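Local coordinates for protein synthesis inhibitor I (Hordeum vulgare, PDB 4FBC), which belongs to the ribosome-inactivating proteins of plants, a family that inhibits protein synthesis, at residues N37-P42 against P50-V55; P54-P57 against P61-W64; W99-L102 against L106-G109; F260-V263 against L267-A270. The protein carries 3 engineered substitutions. One frame throughout, in Å; residues are numbered along the deposited sequence.

Four short closures follow one another along this chain, with no crossing or nesting. Interaction 1 closes the loop after helix 25-39, folding its end back on 50-55. Interaction 2 begins where that segment ends, shares P54 and V55 with it, and closes the next part of the loop that leads to strand 64-70. Interaction 3 closes the connection from strand 99-101 toward strand 111-112; it lies about 25 Å from interaction 1, centre to centre. Interaction 4, at the start of helix 269-278, brings the C-terminal part back: F260 and V269 pack on P54, joining it to interactions 1 and 2.

Interaction 1. Residues N37-P42 against P50-V55; sequences NKLRNP and PVLPPV
R40 meets P50 through its CB, 3.6 Å from P50 CB, while its guanidinium turns back over its own segment. CG of P42 lies over one face of that flat group and ND2 of N37 over the opposite face, both displaced toward the rim. At the edge, in the guanidinium plane, sits N37 O, bonded by R40 NH1 at 2.6 Å (N-H...O 155°) from above the carbonyl plane. The chain reaches it with CG wedged between the backbone N and the carbonyl carbon (chi1 84°), extended from there to NE. The charged end thus closes over the last turn of helix 25-39, and of the R40 side chain it is CB that meets the partner segment.

The direct link between the segments is a backbone bond. N41 N donates to V51 O at 2.9 Å in a nearly straight bond (165°), and a water that donates to N41 O and accepts from V51 N adds a second link beside it. A second water joins N41 ND2 to L52 O, 2.7 Å from the latter. The N41 amide is further held by A43, whose N bonds OD1, and weakly by A272 O.

Alongside, L52 CD2 packs against L39 CB at 3.9 Å, and P53 CD lies 3.4 Å from L39 O. The chemistry implies that proline-rich 50-55, poor in N-H groups, lends mainly its carbonyls and apolar rings to the helix end. Two waters bridge N41 O to V51 N and N41 ND2 to L52 O in this buried contact, and P50 and L52 also bond L258 through their backbones.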
loop_
_atom_site.group_PDB
_atom_site.type_symbol
_atom_site.label_atom_id
_atom_site.label_comp_id
_atom_site.label_asym_id
_atom_site.label_seq_id
_atom_site.Cartn_x
_atom_site.Cartn_y
_atom_site.Cartn_z
ATOM N N ASN A 37 -1.068 -0.797 -11.718
ATOM C CA ASN A 37 -1.248 -0.297 -13.074
ATOM C C ASN A 37 -2.044 1.009 -13.094
ATOM O O ASN A 37 -1.675 1.955 -13.791
ATOM C CB ASN A 37 -1.921 -1.355 -13.954
ATOM C CG ASN A 37 -2.174 -0.864 -15.368
ATOM O OD1 ASN A 37 -3.316 -0.623 -15.754
ATOM N ND2 ASN A 37 -1.105 -0.706 -16.148
ATOM N N LYS A 38 -3.119 1.067 -12.316
ATOM C CA LYS A 38 -3.941 2.272 -12.264
ATOM C C LYS A 38 -3.293 3.440 -11.511
ATOM O O LYS A 38 -3.665 4.599 -11.725
ATOM C CB LYS A 38 -5.334 1.956 -11.713
ATOM C CG LYS A 38 -6.150 1.069 -12.661
ATOM C CD LYS A 38 -7.603 0.986 -12.242
ATOM C CE LYS A 38 -8.460 0.434 -13.377
ATOM N NZ LYS A 38 -9.895 0.329 -12.972
ATOM N N LEU A 39 -2.320 3.143 -10.656
ATOM C CA LEU A 39 -1.613 4.181 -9.888
ATOM C C LEU A 39 -0.458 4.832 -10.661
ATOM O O LEU A 39 0.009 5.923 -10.307
ATOM C CB LEU A 39 -1.066 3.592 -8.572
ATOM C CG LEU A 39 -2.036 3.265 -7.442
ATOM C CD1 LEU A 39 -1.317 2.545 -6.290
ATOM C CD2 LEU A 39 -2.694 4.552 -6.954
ATOM N N ARG A 40 -0.002 4.174 -11.721
ATOM C CA ARG A 40 1.284 4.500 -12.334
ATOM C C ARG A 40 1.288 5.855 -13.037
ATOM O O ARG A 40 0.260 6.326 -13.533
ATOM C CB ARG A 40 1.674 3.415 -13.356
ATOM C CG ARG A 40 1.050 3.636 -14.732
ATOM C CD ARG A 40 0.996 2.399 -15.625
ATOM N NE ARG A 40 0.416 2.753 -16.924
ATOM C CZ ARG A 40 -0.876 3.013 -17.154
ATOM N NH1 ARG A 40 -1.781 2.942 -16.178
ATOM N NH2 ARG A 40 -1.275 3.328 -18.385
ATOM N N ASN A 41 2.455 6.475 -13.068
ATOM C CA ASN A 41 2.705 7.578 -13.982
ATOM C C ASN A 41 3.115 6.986 -15.327
ATOM O O ASN A 41 4.231 6.481 -15.470
ATOM C CB ASN A 41 3.819 8.472 -13.425
ATOM C CG ASN A 41 4.110 9.673 -14.316
ATOM O OD1 ASN A 41 3.603 9.768 -15.426
ATOM N ND2 ASN A 41 4.924 10.597 -13.820
ATOM N N PRO A 42 2.232 7.076 -16.336
ATOM C CA PRO A 42 2.561 6.404 -17.602
ATOM C C PRO A 42 3.827 6.962 -18.264
ATOM O O PRO A 42 4.405 6.292 -19.122
ATOM C CB PRO A 42 1.325 6.670 -18.484
ATOM C CG PRO A 42 0.219 7.010 -17.529
ATOM C CD PRO A 42 0.903 7.711 -16.368
ATOM N N PRO A 50 6.584 0.403 -12.515
ATOM C CA PRO A 50 5.881 1.693 -12.492
ATOM C C PRO A 50 6.355 2.618 -11.356
ATOM O O PRO A 50 6.799 2.146 -10.302
ATOM C CB PRO A 50 4.416 1.289 -12.294
ATOM C CG PRO A 50 4.479 -0.010 -11.534
ATOM C CD PRO A 50 5.732 -0.708 -12.060
ATOM N N VAL A 51 6.287 3.928 -11.584
ATOM C CA VAL A 51 6.621 4.910 -10.543
ATOM C C VAL A 51 5.375 5.743 -10.333
ATOM O O VAL A 51 4.697 6.087 -11.293
ATOM C CB VAL A 51 7.779 5.841 -10.972
ATOM C CG1 VAL A 51 8.147 6.811 -9.838
ATOM C CG2 VAL A 51 9.006 5.022 -11.389
ATOM N N LEU A 52 5.057 6.035 -9.078
ATOM C CA LEU A 52 3.932 6.892 -8.758
ATOM C C LEU A 52 4.246 8.295 -9.251
ATOM O O LEU A 52 5.417 8.681 -9.332
ATOM C CB LEU A 52 3.712 6.916 -7.246
ATOM C CG LEU A 52 3.085 5.659 -6.642
ATOM C CD1 LEU A 52 3.440 5.530 -5.165
ATOM C CD2 LEU A 52 1.587 5.757 -6.811
ATOM N N PRO A 53 3.205 9.061 -9.594
ATOM C CA PRO A 53 3.448 10.495 -9.801
ATOM C C PRO A 53 3.882 11.133 -8.475
ATOM O O PRO A 53 3.587 10.577 -7.403
ATOM C CB PRO A 53 2.073 11.022 -10.218
ATOM C CG PRO A 53 1.086 10.088 -9.553
ATOM C CD PRO A 53 1.771 8.722 -9.509
ATOM N N PRO A 54 4.581 12.285 -8.536
ATOM C CA PRO A 54 4.913 13.012 -7.303
ATOM C C PRO A 54 3.660 13.404 -6.538
ATOM O O PRO A 54 2.565 13.443 -7.110
ATOM C CB PRO A 54 5.595 14.290 -7.822
ATOM C CG PRO A 54 6.151 13.906 -9.161
ATOM C CD PRO A 54 5.140 12.928 -9.736
ATOM N N VAL A 55 3.826 13.689 -5.247
ATOM C CA VAL A 55 2.772 14.285 -4.438
ATOM C C VAL A 55 2.546 15.724 -4.900
ATOM O O VAL A 55 3.509 16.461 -5.098
ATOM C CB VAL A 55 3.180 14.281 -2.943
ATOM C CG1 VAL A 55 2.170 15.063 -2.100
ATOM C CG2 VAL A 55 3.337 12.838 -2.441
HETATM O O HOH W 1 6.552 9.995 -11.457
HETATM O O HOH W 2 4.843 3.954 -14.405
#

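Interaction 2. Residues P54-P57 against P61-W64; sequences PVEP and PSRW
E56 lays its carboxylate beside the aliphatic part of R63, and this is where the two segments truly pack. The side chains cross at about a right angle, with E56 CD 3.7 Å from R63 CD, and the carboxylate and guanidinium planes stand 67° apart. A bend in the arginine (chi3 64°) leads its charged end past the glutamate: E56 OE2 stays 4.9 Å from R63 NE, too far for a salt bridge. The guanidinium is instead engaged by K282, whose terminal OXT forms a salt bridge with NH2, and more weakly by A84 O through NH1. Beside this packing, E56 OE1 comes to 3.0 Å from S62 OG.

The rest is looser and runs through water. One water donates to E56 OE1 at 2.6 Å and accepts from S62 N; another spans P54 O and R63 NH1, 3.0 Å from the latter. W64 turns its indole back, NE1 bonding P61 O at 3.0 Å from well above the carbonyl plane.

The contact closes the irregular, proline-rich connection into strand 64-70, an inner strand of the mixed six-stranded sheet of this ribosome-inactivating fold, with R63 tying this loop to the C-terminal K282 by the salt bridge.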
loop_
_atom_site.group_PDB
_atom_site.type_symbol
_atom_site.label_atom_id
_atom_site.label_comp_id
_atom_site.label_asym_id
_atom_site.label_seq_id
_atom_site.Cartn_x
_atom_site.Cartn_y
_atom_site.Cartn_z
ATOM N N PRO A 54 4.581 12.285 -8.536
ATOM C CA PRO A 54 4.913 13.012 -7.303
ATOM C C PRO A 54 3.660 13.404 -6.538
ATOM O O PRO A 54 2.565 13.443 -7.110
ATOM C CB PRO A 54 5.595 14.290 -7.822
ATOM C CG PRO A 54 6.151 13.906 -9.161
ATOM C CD PRO A 54 5.140 12.928 -9.736
ATOM N N VAL A 55 3.826 13.689 -5.247
ATOM C CA VAL A 55 2.772 14.285 -4.438
ATOM C C VAL A 55 2.546 15.724 -4.900
ATOM O O VAL A 55 3.509 16.461 -5.098
ATOM C CB VAL A 55 3.180 14.281 -2.943
ATOM C CG1 VAL A 55 2.170 15.063 -2.100
ATOM C CG2 VAL A 55 3.337 12.838 -2.441
ATOM N N GLU A 56 1.285 16.110 -5.082
ATOM C CA GLU A 56 0.945 17.462 -5.518
ATOM C C GLU A 56 1.364 18.470 -4.455
ATOM O O GLU A 56 1.071 18.300 -3.270
ATOM C CB GLU A 56 -0.559 17.587 -5.802
ATOM C CG GLU A 56 -1.059 16.709 -6.956
ATOM C CD GLU A 56 -2.565 16.808 -7.188
ATOM O OE1 GLU A 56 -3.333 16.810 -6.201
ATOM O OE2 GLU A 56 -2.987 16.878 -8.367
ATOM N N PRO A 57 2.074 19.521 -4.871
ATOM C CA PRO A 57 2.432 20.534 -3.876
ATOM C C PRO A 57 1.354 21.621 -3.735
ATOM O O PRO A 57 0.566 21.823 -4.665
ATOM C CB PRO A 57 3.755 21.099 -4.414
ATOM C CG PRO A 57 3.694 20.879 -5.895
ATOM C CD PRO A 57 2.764 19.715 -6.160
ATOM N N PRO A 61 -3.946 16.333 0.692
ATOM C CA PRO A 61 -4.092 15.149 -0.168
ATOM C C PRO A 61 -5.435 15.124 -0.897
ATOM O O PRO A 61 -6.476 15.001 -0.252
ATOM C CB PRO A 61 -4.011 13.981 0.825
ATOM C CG PRO A 61 -3.208 14.527 1.979
ATOM C CD PRO A 61 -3.581 15.977 2.077
ATOM N N SER A 62 -5.409 15.242 -2.223
ATOM C CA SER A 62 -6.646 15.316 -3.001
ATOM C C SER A 62 -6.790 14.221 -4.064
ATOM O O SER A 62 -7.715 14.263 -4.881
ATOM C CB SER A 62 -6.783 16.696 -3.661
ATOM O OG SER A 62 -5.996 16.788 -4.838
ATOM N N ARG A 63 -5.881 13.247 -4.053
ATOM C CA ARG A 63 -5.939 12.118 -4.986
ATOM C C ARG A 63 -6.056 10.810 -4.206
ATOM O O ARG A 63 -5.142 10.445 -3.462
ATOM C CB ARG A 63 -4.697 12.109 -5.892
ATOM C CG ARG A 63 -4.584 13.314 -6.813
ATOM C CD ARG A 63 -3.386 13.209 -7.747
ATOM N NE ARG A 63 -3.522 12.066 -8.653
ATOM C CZ ARG A 63 -2.825 10.943 -8.535
ATOM N NH1 ARG A 63 -1.921 10.825 -7.568
ATOM N NH2 ARG A 63 -3.022 9.945 -9.391
ATOM N N TRP A 64 -7.188 10.123 -4.372
ATOM C CA TRP A 64 -7.518 8.929 -3.583
ATOM C C TRP A 64 -8.007 7.791 -4.467
ATOM O O TRP A 64 -8.506 8.031 -5.565
ATOM C CB TRP A 64 -8.628 9.266 -2.578
ATOM C CG TRP A 64 -8.198 10.291 -1.561
ATOM C CD1 TRP A 64 -8.189 11.647 -1.716
ATOM C CD2 TRP A 64 -7.700 10.031 -0.242
ATOM N NE1 TRP A 64 -7.715 12.248 -0.571
ATOM C CE2 TRP A 64 -7.415 11.277 0.351
ATOM C CE3 TRP A 64 -7.481 8.870 0.496
ATOM C CZ2 TRP A 64 -6.907 11.388 1.646
ATOM C CZ3 TRP A 64 -6.976 8.979 1.785
ATOM C CH2 TRP A 64 -6.699 10.232 2.346
HETATM O O HOH W 3 -0.231 13.181 -6.947
HETATM O O HOH W 4 -3.016 15.935 -3.783
#

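Interaction 3. Residues W99-L102 against L106-G109; sequences WWEL and LIPG
E101 OE1 receives the N-H of I107 at 2.8 Å, with an N-H...O angle of 167° and the donor nearly along the C-O axis of the carboxylate. L106 N stands 3.2 Å from E101 OE1. The other oxygen is bonded by G105 N, and a water donates to E101 OE2 at 2.8 Å. That water gives its second proton to I107 O, 2.7 Å away, so the carboxylate engages both the N-H and, through water, the carbonyl of one residue. A group held from so many sides has little freedom to rotate, and the array of backbone donors would probably stabilise its negative charge.

The glutamate reaches the loop by standing straight out from the strand: CG falls between the backbone N and the carbonyl carbon (chi1 62°) and the chain beyond is extended. I107 lies along the stem, its CD1 4.1 Å from E101 CB and its own CB 3.6 Å from E101 OE1. L106 touches OE1 through its CB.

E101 also bonds through its backbone to T111 and V113, so one residue holds both the connection and the strand it leads to. The contact is that of a short helix-free crossover between two adjacent parallel strands, 99-101 and 111-112, at the edge of the mixed sheet. L106 also touches E90, a residue of the pocket that holds adenosine monophosphate.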
loop_
_atom_site.group_PDB
_atom_site.type_symbol
_atom_site.label_atom_id
_atom_site.label_comp_id
_atom_site.label_asym_id
_atom_site.label_seq_id
_atom_site.Cartn_x
_atom_site.Cartn_y
_atom_site.Cartn_z
ATOM N N TRP A 99 -17.575 6.359 8.131
ATOM C CA TRP A 99 -16.163 6.453 7.761
ATOM C C TRP A 99 -15.304 6.627 9.009
ATOM O O TRP A 99 -15.523 7.550 9.810
ATOM C CB TRP A 99 -15.925 7.617 6.794
ATOM C CG TRP A 99 -16.161 7.272 5.345
ATOM C CD1 TRP A 99 -17.228 7.636 4.577
ATOM C CD2 TRP A 99 -15.303 6.492 4.496
ATOM N NE1 TRP A 99 -17.091 7.128 3.303
ATOM C CE2 TRP A 99 -15.915 6.429 3.227
ATOM C CE3 TRP A 99 -14.077 5.850 4.687
ATOM C CZ2 TRP A 99 -15.338 5.739 2.154
ATOM C CZ3 TRP A 99 -13.511 5.162 3.627
ATOM C CH2 TRP A 99 -14.139 5.117 2.374
ATOM N N TRP A 100 -14.346 5.722 9.177
ATOM C CA TRP A 100 -13.386 5.791 10.265
ATOM C C TRP A 100 -12.064 6.278 9.697
ATOM O O TRP A 100 -11.692 5.908 8.585
ATOM C CB TRP A 100 -13.215 4.414 10.908
ATOM C CG TRP A 100 -14.501 3.869 11.438
ATOM C CD1 TRP A 100 -15.415 3.109 10.765
ATOM C CD2 TRP A 100 -15.021 4.048 12.759
ATOM N NE1 TRP A 100 -16.472 2.801 11.590
ATOM C CE2 TRP A 100 -16.255 3.371 12.817
ATOM C CE3 TRP A 100 -14.567 4.725 13.895
ATOM C CZ2 TRP A 100 -17.039 3.347 13.971
ATOM C CZ3 TRP A 100 -15.342 4.694 15.038
ATOM C CH2 TRP A 100 -16.564 4.009 15.070
ATOM N N GLU A 101 -11.370 7.130 10.441
ATOM C CA GLU A 101 -10.088 7.655 9.981
ATOM C C GLU A 101 -8.951 7.330 10.947
ATOM O O GLU A 101 -9.168 7.111 12.143
ATOM C CB GLU A 101 -10.171 9.159 9.746
ATOM C CG GLU A 101 -10.505 9.956 10.990
ATOM C CD GLU A 101 -10.686 11.431 10.687
ATOM O OE1 GLU A 101 -10.351 11.860 9.554
ATOM O OE2 GLU A 101 -11.149 12.155 11.591
ATOM N N LEU A 102 -7.736 7.310 10.409
ATOM C CA LEU A 102 -6.547 6.951 11.169
ATOM C C LEU A 102 -5.736 8.189 11.530
ATOM O O LEU A 102 -4.671 8.093 12.157
ATOM C CB LEU A 102 -5.684 5.978 10.365
ATOM C CG LEU A 102 -6.347 4.617 10.187
ATOM C CD1 LEU A 102 -5.714 3.854 9.029
ATOM C CD2 LEU A 102 -6.211 3.828 11.478
ATOM N N LEU A 106 -8.584 14.576 9.430
ATOM C CA LEU A 106 -8.149 14.502 8.030
ATOM C C LEU A 106 -9.309 14.368 7.037
ATOM O O LEU A 106 -9.382 15.111 6.049
ATOM C CB LEU A 106 -7.139 13.356 7.829
ATOM C CG LEU A 106 -6.540 13.189 6.426
ATOM C CD1 LEU A 106 -5.757 14.429 6.001
ATOM C CD2 LEU A 106 -5.658 11.934 6.345
ATOM N N ILE A 107 -10.202 13.414 7.288
ATOM C CA ILE A 107 -11.303 13.135 6.366
ATOM C C ILE A 107 -12.606 13.794 6.812
ATOM O O ILE A 107 -13.079 13.547 7.920
ATOM C CB ILE A 107 -11.535 11.612 6.197
ATOM C CG1 ILE A 107 -10.242 10.925 5.751
ATOM C CG2 ILE A 107 -12.675 11.341 5.215
ATOM C CD1 ILE A 107 -10.344 9.392 5.663
ATOM N N PRO A 108 -13.197 14.627 5.937
ATOM C CA PRO A 108 -14.471 15.290 6.242
ATOM C C PRO A 108 -15.554 14.315 6.712
ATOM O O PRO A 108 -15.875 13.353 6.006
ATOM C CB PRO A 108 -14.873 15.907 4.895
ATOM C CG PRO A 108 -13.578 16.129 4.187
ATOM C CD PRO A 108 -12.698 14.974 4.593
ATOM N N GLY A 109 -16.096 14.553 7.905
ATOM C CA GLY A 109 -17.219 13.779 8.406
ATOM C C GLY A 109 -16.854 12.459 9.061
ATOM O O GLY A 109 -17.711 11.764 9.607
HETATM O O HOH W 5 -12.080 14.432 10.323
#

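Interaction 4. Residues F260-V263 against L267-A270; sequences FVEV and LTVA
F260 turns the outer part of its ring toward the chain entering helix 269-278, and each neighbour meets it differently. L267 O lies at the ring edge, near its plane, 3.4 Å from F260 CZ. The L267 side chain crosses the phenylalanine at about a right angle, touching it through CB, 4.2 Å from F260 CE1. V269 approaches at a slant, its CG2 3.8 Å from F260 CE2. The ring is brought here because CG lies anti to the backbone N (chi1 -179°), and P54 and A272 also pack on it.

E262 comes across V269 at about a right angle. Its extended chain passes the valine, with E262 CD 3.6 Å from V269 CG2, before the carboxylate arrives at the helix start. There E262 OE2 accepts the N-H of V269 at 2.9 Å in a straight bond (168°), the donor lying 37° out of the carboxylate plane. E262 OE2 also sits 3.4 Å from T268 CA. Valine thus serves two neighbours: its methyl flanks both the ring and the carboxylate stem, while its N-H is accepted by E262 OE2.

Between the two backbones a water donates to V261 O and L267 O and accepts from V263 N. T268 turns from the loop.

The helix start would probably stabilise the E262 carboxylate. This is an N-terminal cap: T268 is the N-cap residue, with OG1 bonding K271 N, and E262 from the preceding loop accepts the first N-H of helix 269-278, that of V269.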
loop_
_atom_site.group_PDB
_atom_site.type_symbol
_atom_site.label_atom_id
_atom_site.label_comp_id
_atom_site.label_asym_id
_atom_site.label_seq_id
_atom_site.Cartn_x
_atom_site.Cartn_y
_atom_site.Cartn_z
ATOM N N PHE A 260 7.583 8.148 -5.755
ATOM C CA PHE A 260 8.379 9.152 -6.434
ATOM C C PHE A 260 9.352 9.800 -5.443
ATOM O O PHE A 260 8.965 10.205 -4.348
ATOM C CB PHE A 260 7.522 10.227 -7.098
ATOM C CG PHE A 260 8.338 11.248 -7.816
ATOM C CD1 PHE A 260 8.851 10.978 -9.076
ATOM C CD2 PHE A 260 8.647 12.457 -7.208
ATOM C CE1 PHE A 260 9.643 11.913 -9.738
ATOM C CE2 PHE A 260 9.439 13.389 -7.864
ATOM C CZ PHE A 260 9.930 13.123 -9.119
ATOM N N VAL A 261 10.614 9.881 -5.840
ATOM C CA VAL A 261 11.616 10.593 -5.063
ATOM C C VAL A 261 12.430 11.509 -5.975
ATOM O O VAL A 261 12.845 11.109 -7.070
ATOM C CB VAL A 261 12.588 9.623 -4.364
ATOM C CG1 VAL A 261 13.523 10.412 -3.438
ATOM C CG2 VAL A 261 11.840 8.567 -3.581
ATOM N N GLU A 262 12.655 12.741 -5.534
ATOM C CA GLU A 262 13.571 13.620 -6.249
ATOM C C GLU A 262 14.991 13.221 -5.925
ATOM O O GLU A 262 15.429 13.357 -4.781
ATOM C CB GLU A 262 13.360 15.076 -5.830
ATOM C CG GLU A 262 12.049 15.668 -6.284
ATOM C CD GLU A 262 11.962 17.160 -6.009
ATOM O OE1 GLU A 262 12.106 17.563 -4.834
ATOM O OE2 GLU A 262 11.750 17.931 -6.969
ATOM N N VAL A 263 15.707 12.706 -6.919
ATOM C CA VAL A 263 17.116 12.359 -6.740
ATOM C C VAL A 263 17.953 13.329 -7.576
ATOM O O VAL A 263 17.470 13.857 -8.582
ATOM C CB VAL A 263 17.409 10.876 -7.113
ATOM C CG1 VAL A 263 16.507 9.937 -6.303
ATOM C CG2 VAL A 263 17.220 10.635 -8.604
ATOM N N LEU A 267 14.197 13.584 -12.460
ATOM C CA LEU A 267 13.016 14.429 -12.563
ATOM C C LEU A 267 12.723 15.156 -11.260
ATOM O O LEU A 267 12.847 14.593 -10.174
ATOM C CB LEU A 267 11.795 13.580 -12.922
ATOM C CG LEU A 267 11.724 13.027 -14.344
ATOM C CD1 LEU A 267 10.569 12.039 -14.467
ATOM C CD2 LEU A 267 11.572 14.149 -15.352
ATOM N N THR A 268 12.308 16.411 -11.376
ATOM C CA THR A 268 11.797 17.143 -10.234
ATOM C C THR A 268 10.335 16.807 -10.067
ATOM O O THR A 268 9.708 16.253 -10.978
ATOM C CB THR A 268 11.876 18.649 -10.473
ATOM O OG1 THR A 268 11.194 18.963 -11.696
ATOM C CG2 THR A 268 13.333 19.107 -10.560
ATOM N N VAL A 269 9.786 17.164 -8.913
ATOM C CA VAL A 269 8.350 17.071 -8.684
ATOM C C VAL A 269 7.566 17.738 -9.816
ATOM O O VAL A 269 6.650 17.130 -10.393
ATOM C CB VAL A 269 7.965 17.667 -7.322
ATOM C CG1 VAL A 269 6.473 17.911 -7.243
ATOM C CG2 VAL A 269 8.414 16.711 -6.210
ATOM N N ALA A 270 7.940 18.965 -10.165
ATOM C CA ALA A 270 7.185 19.699 -11.180
ATOM C C ALA A 270 7.260 19.046 -12.556
ATOM O O ALA A 270 6.247 18.928 -13.251
ATOM C CB ALA A 270 7.635 21.161 -11.255
HETATM O O HOH W 6 13.908 12.153 -9.428
HETATM O O HOH W 7 15.210 15.603 -8.609
#